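Local coordinates for protein exonuclease (Laribacter hongkongensis, PDB 3SYY) that probably acts as a metal-dependent alkaline exonuclease of the PDDEXK superfamily, digesting double-stranded DNA with strict 5'-to-3' polarity, at residues T108-I113 against A143-Q148; Q137-M142 against T168-D173. One frame throughout, in Å; residues are numbered along the deposited sequence.

How the interactions relate
Of the parts joined here, segment 108-113 comes first, lying along strand 109-114 from its start, the middle strand of the five-stranded sheet, and begins interaction 1. After helix 118-127 comes helix 132-145; its residues 137-142 enter interaction 2 before the helix ends in 143-148, where interaction 1 closes a largely helical loop. Strand 149-155 then leads to strand 165-171, the edge of the sheet within this chain, and interaction 2 is completed by 168-173. The two loops therefore cross. One helix is tied to a central and an edge strand of the same sheet. The contacts meet directly at R172, whose backbone N and NH1 probably bond to Q148 O and R147 O.

Interaction 1: T108-I113 against A143-Q148; sequences TGLIEI and ACTGRQ. With MG (magnesium ion), chain B.
R147 lays its side chain across the start of strand 109-114, with R147 CD 3.3 Å from T108 C. CG sits beside the backbone N, and the chain bends at the second torsion (chi2 -102°), which turns the guanidinium across the strand's first residues. There NH1 reaches G109 O at 3.0 Å, but the N-H is poorly aimed (128°) and the bond is weak; the stronger partner of NH1 is G106 O, in the turn just before the strand. L110 meets the aliphatic part of the same arginine at a slant, its CG 3.8 Å from R147 CB, while CD1 approaches T145 OG1 to 3.9 Å. The loop after the helix is thus fastened to the strand that supplies part of the metal site of this PDDEXK nuclease: two residues beyond L110, E112 binds magnesium through OE2 at 2.3 Å, and I113 adds its carbonyl O, with D102 and two waters completing the ligands. T108 contributes backbone more than side chain. Its O accepts a nearly straight bond from Q148 N (2.9 Å, 166°), while its CB rests against the CB and CG of Q148. Behind R147, T145 OG1 forms an ST turn by accepting from R147 N at 3.2 Å, and it is also hydrogen-bonded to Q141 O, one helical turn back; G146, with positive phi, is the first residue to leave the helix.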
loop_
_atom_site.group_PDB
_atom_site.type_symbol
_atom_site.label_atom_id
_atom_site.label_comp_id
_atom_site.label_asym_id
_atom_site.label_seq_id
_atom_site.Cartn_x
_atom_site.Cartn_y
_atom_site.Cartn_z
ATOM N N THR A 108 -36.453 3.110 21.196
ATOM C CA THR A 108 -35.531 2.114 21.733
ATOM C C THR A 108 -34.505 1.543 20.735
ATOM O O THR A 108 -33.792 0.626 21.075
ATOM C CB THR A 108 -36.298 0.949 22.355
ATOM O OG1 THR A 108 -36.943 0.222 21.318
ATOM C CG2 THR A 108 -37.361 1.463 23.396
ATOM N N GLY A 109 -34.467 2.041 19.500
ATOM C CA GLY A 109 -33.588 1.397 18.506
ATOM C C GLY A 109 -32.516 2.294 17.933
ATOM O O GLY A 109 -32.399 3.445 18.316
ATOM N N LEU A 110 -31.714 1.735 17.001
ATOM C CA LEU A 110 -30.593 2.449 16.435
ATOM C C LEU A 110 -30.477 1.967 14.999
ATOM O O LEU A 110 -31.017 0.949 14.681
ATOM C CB LEU A 110 -29.313 1.999 17.168
ATOM C CG LEU A 110 -29.173 2.400 18.651
ATOM C CD1 LEU A 110 -27.942 1.753 19.244
ATOM C CD2 LEU A 110 -29.055 3.863 18.748
ATOM N N ILE A 111 -29.738 2.694 14.162
ATOM C CA ILE A 111 -29.358 2.171 12.844
ATOM C C ILE A 111 -27.834 2.373 12.714
ATOM O O ILE A 111 -27.321 3.390 13.169
ATOM C CB ILE A 111 -30.137 2.891 11.699
ATOM C CG1 ILE A 111 -29.662 2.454 10.310
ATOM C CG2 ILE A 111 -30.095 4.398 11.873
ATOM C CD1 ILE A 111 -30.541 2.963 9.156
ATOM N N GLU A 112 -27.151 1.386 12.152
ATOM C CA GLU A 112 -25.712 1.537 11.768
ATOM C C GLU A 112 -25.714 1.164 10.282
ATOM O O GLU A 112 -26.220 0.093 9.921
ATOM C CB GLU A 112 -24.832 0.539 12.536
ATOM C CG GLU A 112 -23.348 0.464 11.939
ATOM C CD GLU A 112 -22.643 1.828 11.998
ATOM O OE1 GLU A 112 -23.005 2.650 12.887
ATOM O OE2 GLU A 112 -21.733 2.132 11.125
ATOM N N ILE A 113 -25.217 2.069 9.452
ATOM C CA ILE A 113 -25.213 1.923 7.998
ATOM C C ILE A 113 -23.799 1.620 7.453
ATOM O O ILE A 113 -22.822 2.320 7.792
ATOM C CB ILE A 113 -25.688 3.235 7.376
ATOM C CG1 ILE A 113 -27.176 3.512 7.754
ATOM C CG2 ILE A 113 -25.512 3.235 5.812
ATOM C CD1 ILE A 113 -27.614 4.911 7.380
ATOM N N ALA A 143 -24.609 0.046 24.440
ATOM C CA ALA A 143 -23.979 0.379 25.739
ATOM C C ALA A 143 -24.005 1.851 26.032
ATOM O O ALA A 143 -24.430 2.267 27.138
ATOM C CB ALA A 143 -22.578 -0.133 25.802
ATOM N N CYS A 144 -23.577 2.660 25.065
ATOM C CA CYS A 144 -23.536 4.100 25.269
ATOM C C CYS A 144 -24.883 4.804 25.344
ATOM O O CYS A 144 -25.020 5.819 26.049
ATOM C CB CYS A 144 -22.678 4.791 24.236
ATOM S SG CYS A 144 -20.913 4.341 24.380
ATOM N N THR A 145 -25.873 4.298 24.615
ATOM C CA THR A 145 -27.127 5.013 24.499
ATOM C C THR A 145 -28.211 4.433 25.371
ATOM O O THR A 145 -29.256 5.054 25.493
ATOM C CB THR A 145 -27.723 4.941 23.061
ATOM O OG1 THR A 145 -27.742 3.562 22.642
ATOM C CG2 THR A 145 -26.937 5.848 22.080
ATOM N N GLY A 146 -28.016 3.224 25.881
ATOM C CA GLY A 146 -29.088 2.541 26.608
ATOM C C GLY A 146 -30.142 1.906 25.697
ATOM O O GLY A 146 -31.188 1.421 26.174
ATOM N N ARG A 147 -29.887 1.869 24.383
ATOM C CA ARG A 147 -30.892 1.298 23.472
ATOM C C ARG A 147 -30.919 -0.199 23.452
ATOM O O ARG A 147 -30.000 -0.876 23.956
ATOM C CB ARG A 147 -30.764 1.867 22.067
ATOM C CG ARG A 147 -30.892 3.353 22.070
ATOM C CD ARG A 147 -32.266 3.761 21.608
ATOM N NE ARG A 147 -32.476 5.190 21.780
ATOM C CZ ARG A 147 -33.309 5.911 21.039
ATOM N NH1 ARG A 147 -33.949 5.341 20.026
ATOM N NH2 ARG A 147 -33.474 7.197 21.278
ATOM N N GLN A 148 -32.003 -0.727 22.877
ATOM C CA GLN A 148 -32.356 -2.138 23.006
ATOM C C GLN A 148 -32.040 -2.982 21.746
ATOM O O GLN A 148 -31.880 -4.187 21.828
ATOM C CB GLN A 148 -33.863 -2.253 23.377
ATOM C CG GLN A 148 -34.194 -1.656 24.749
ATOM C CD GLN A 148 -33.337 -2.248 25.887
ATOM O OE1 GLN A 148 -32.665 -1.511 26.594
ATOM N NE2 GLN A 148 -33.342 -3.576 26.039
HETATM MG MG MG B . -21.739 3.725 9.451
HETATM O O HOH W 1 -19.555 3.073 8.891
HETATM O O HOH W 2 -21.363 5.957 9.360
#

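Interaction 2: Q137-M142 against T168-D173; sequences QMQTQM and TRIERD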
loop_
_atom_site.group_PDB
_atom_site.type_symbol
_atom_site.label_atom_id
_atom_site.label_comp_id
_atom_site.label_asym_id
_atom_site.label_seq_id
_atom_site.Cartn_x
_atom_site.Cartn_y
_atom_site.Cartn_z
ATOM N N GLN A 137 -19.167 -3.035 17.505
ATOM C CA GLN A 137 -19.504 -1.633 17.320
ATOM C C GLN A 137 -20.953 -1.362 17.777
ATOM O O GLN A 137 -21.238 -0.427 18.508
ATOM C CB GLN A 137 -19.364 -1.282 15.847
ATOM C CG GLN A 137 -19.761 0.145 15.570
ATOM C CD GLN A 137 -19.707 0.484 14.096
ATOM O OE1 GLN A 137 -19.653 -0.399 13.233
ATOM N NE2 GLN A 137 -19.669 1.768 13.802
ATOM N N MET A 138 -21.871 -2.208 17.314
ATOM C CA MET A 138 -23.273 -1.978 17.609
ATOM C C MET A 138 -23.624 -2.273 19.067
ATOM O O MET A 138 -24.450 -1.575 19.633
ATOM C CB MET A 138 -24.132 -2.809 16.666
ATOM C CG MET A 138 -24.177 -2.161 15.222
ATOM S SD MET A 138 -25.162 -3.183 14.095
ATOM C CE MET A 138 -24.307 -4.691 13.945
ATOM N N GLN A 139 -23.007 -3.281 19.657
ATOM C CA GLN A 139 -23.262 -3.535 21.101
ATOM C C GLN A 139 -22.763 -2.352 21.900
ATOM O O GLN A 139 -23.405 -1.942 22.870
ATOM C CB GLN A 139 -22.633 -4.842 21.573
ATOM C CG GLN A 139 -23.302 -6.107 20.964
ATOM C CD GLN A 139 -24.801 -6.265 21.416
ATOM O OE1 GLN A 139 -25.267 -5.563 22.338
ATOM N NE2 GLN A 139 -25.538 -7.145 20.730
ATOM N N THR A 140 -21.627 -1.763 21.482
ATOM C CA THR A 140 -21.102 -0.567 22.136
ATOM C C THR A 140 -21.989 0.627 21.962
ATOM O O THR A 140 -22.143 1.440 22.887
ATOM C CB THR A 140 -19.706 -0.181 21.565
ATOM O OG1 THR A 140 -18.801 -1.276 21.765
ATOM C CG2 THR A 140 -19.172 1.099 22.226
ATOM N N GLN A 141 -22.573 0.778 20.779
ATOM C CA GLN A 141 -23.510 1.882 20.562
ATOM C C GLN A 141 -24.731 1.732 21.518
ATOM O O GLN A 141 -25.185 2.721 22.112
ATOM C CB GLN A 141 -24.004 1.878 19.109
ATOM C CG GLN A 141 -23.058 2.468 18.108
ATOM C CD GLN A 141 -23.400 2.018 16.667
ATOM O OE1 GLN A 141 -22.747 2.428 15.702
ATOM N NE2 GLN A 141 -24.431 1.207 16.537
ATOM N N MET A 142 -25.188 0.494 21.681
ATOM C CA MET A 142 -26.265 0.157 22.648
ATOM C C MET A 142 -25.843 0.433 24.112
ATOM O O MET A 142 -26.597 1.050 24.881
ATOM C CB MET A 142 -26.728 -1.278 22.436
ATOM C CG MET A 142 -27.623 -1.342 21.192
ATOM S SD MET A 142 -28.363 -2.944 20.867
ATOM C CE MET A 142 -27.170 -3.815 19.869
ATOM N N THR A 168 -30.656 -6.196 8.954
ATOM C CA THR A 168 -30.910 -7.272 9.959
ATOM C C THR A 168 -30.802 -6.651 11.360
ATOM O O THR A 168 -30.014 -5.704 11.560
ATOM C CB THR A 168 -29.974 -8.472 9.785
ATOM O OG1 THR A 168 -30.442 -9.596 10.544
ATOM C CG2 THR A 168 -28.487 -8.146 10.220
ATOM N N ARG A 169 -31.599 -7.154 12.311
ATOM C CA ARG A 169 -31.673 -6.535 13.632
ATOM C C ARG A 169 -30.770 -7.222 14.601
ATOM O O ARG A 169 -30.781 -8.457 14.700
ATOM C CB ARG A 169 -33.081 -6.598 14.224
ATOM C CG ARG A 169 -33.226 -5.612 15.430
ATOM C CD ARG A 169 -34.668 -5.245 15.649
ATOM N NE ARG A 169 -35.114 -4.212 14.709
ATOM C CZ ARG A 169 -36.287 -3.604 14.813
ATOM N NH1 ARG A 169 -37.094 -3.932 15.813
ATOM N NH2 ARG A 169 -36.652 -2.684 13.954
ATOM N N ILE A 170 -29.990 -6.421 15.326
ATOM C CA ILE A 170 -29.084 -6.989 16.327
ATOM C C ILE A 170 -29.604 -6.533 17.683
ATOM O O ILE A 170 -29.641 -5.322 17.971
ATOM C CB ILE A 170 -27.608 -6.502 16.114
ATOM C CG1 ILE A 170 -27.129 -6.852 14.682
ATOM C CG2 ILE A 170 -26.691 -7.093 17.226
ATOM C CD1 ILE A 170 -27.007 -8.419 14.352
ATOM N N GLU A 171 -30.048 -7.492 18.489
ATOM C CA GLU A 171 -30.622 -7.195 19.806
ATOM C C GLU A 171 -29.498 -6.931 20.812
ATOM O O GLU A 171 -28.483 -7.622 20.779
ATOM C CB GLU A 171 -31.446 -8.412 20.306
ATOM C CG GLU A 171 -32.710 -8.755 19.458
ATOM C CD GLU A 171 -33.788 -7.673 19.518
ATOM O OE1 GLU A 171 -34.400 -7.408 18.474
ATOM O OE2 GLU A 171 -34.016 -7.042 20.584
ATOM N N ARG A 172 -29.699 -5.976 21.715
ATOM C CA ARG A 172 -28.801 -5.767 22.893
ATOM C C ARG A 172 -28.344 -7.069 23.561
ATOM O O ARG A 172 -29.181 -7.903 23.916
ATOM C CB ARG A 172 -29.504 -4.886 23.926
ATOM C CG ARG A 172 -28.659 -4.567 25.155
ATOM C CD ARG A 172 -29.350 -3.568 26.059
ATOM N NE ARG A 172 -28.415 -3.078 27.064
ATOM C CZ ARG A 172 -27.942 -1.841 27.115
ATOM N NH1 ARG A 172 -28.351 -0.935 26.258
ATOM N NH2 ARG A 172 -27.068 -1.504 28.065
ATOM N N ASP A 173 -27.027 -7.262 23.716
ATOM C CA ASP A 173 -26.483 -8.432 24.419
ATOM C C ASP A 173 -25.750 -7.914 25.684
ATOM O O ASP A 173 -24.611 -7.407 25.602
ATOM C CB ASP A 173 -25.529 -9.206 23.521
ATOM C CG ASP A 173 -24.985 -10.468 24.170
ATOM O OD1 ASP A 173 -25.079 -10.630 25.401
ATOM O OD2 ASP A 173 -24.468 -11.338 23.444
HETATM O O HOH W 3 -26.606 1.121 28.285
#
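With CG beside its backbone N and the chain folded at the second torsion (chi2 -64°), Q139 curls its amide toward the end of strand 165-171. M142 keeps its chain stretched as far as SD, which lies 3.8 Å from R172 CB; the bend at chi3 (-88°) then turns CE to 3.5 Å from I170 O. The Q139 amide works from both ends: NE2 donates to E171 O at 3.0 Å with the acceptor close to the amide plane, and OE1 takes D173 N at 2.8 Å. That second N-H points almost straight at OE1 yet arrives from above the carbonyl plane. The two branches of I170 part: CG1 lies 3.6 Å from M138 CE, the side chains crossing at about a right angle, and CG2 comes near M142 CE and to 3.7 Å from Q139 NE2. This is a helix packed across a mixed sheet, with 137-142 crossing strand 168-171 at -56°; M138 also leans on E112 of the magnesium site. R172, extended from CG to NE, makes a weak bond from NH1 to M142 O (3.0 Å), and a water in the guanidinium plane accepts from NH2. Its firmer polar partner is D174, through NE. D173 stands at the N-cap of helix 174-205. By gripping the backbone before and after R172, the buried glutamine fixes the rotation of its own amide and satisfies both polar groups.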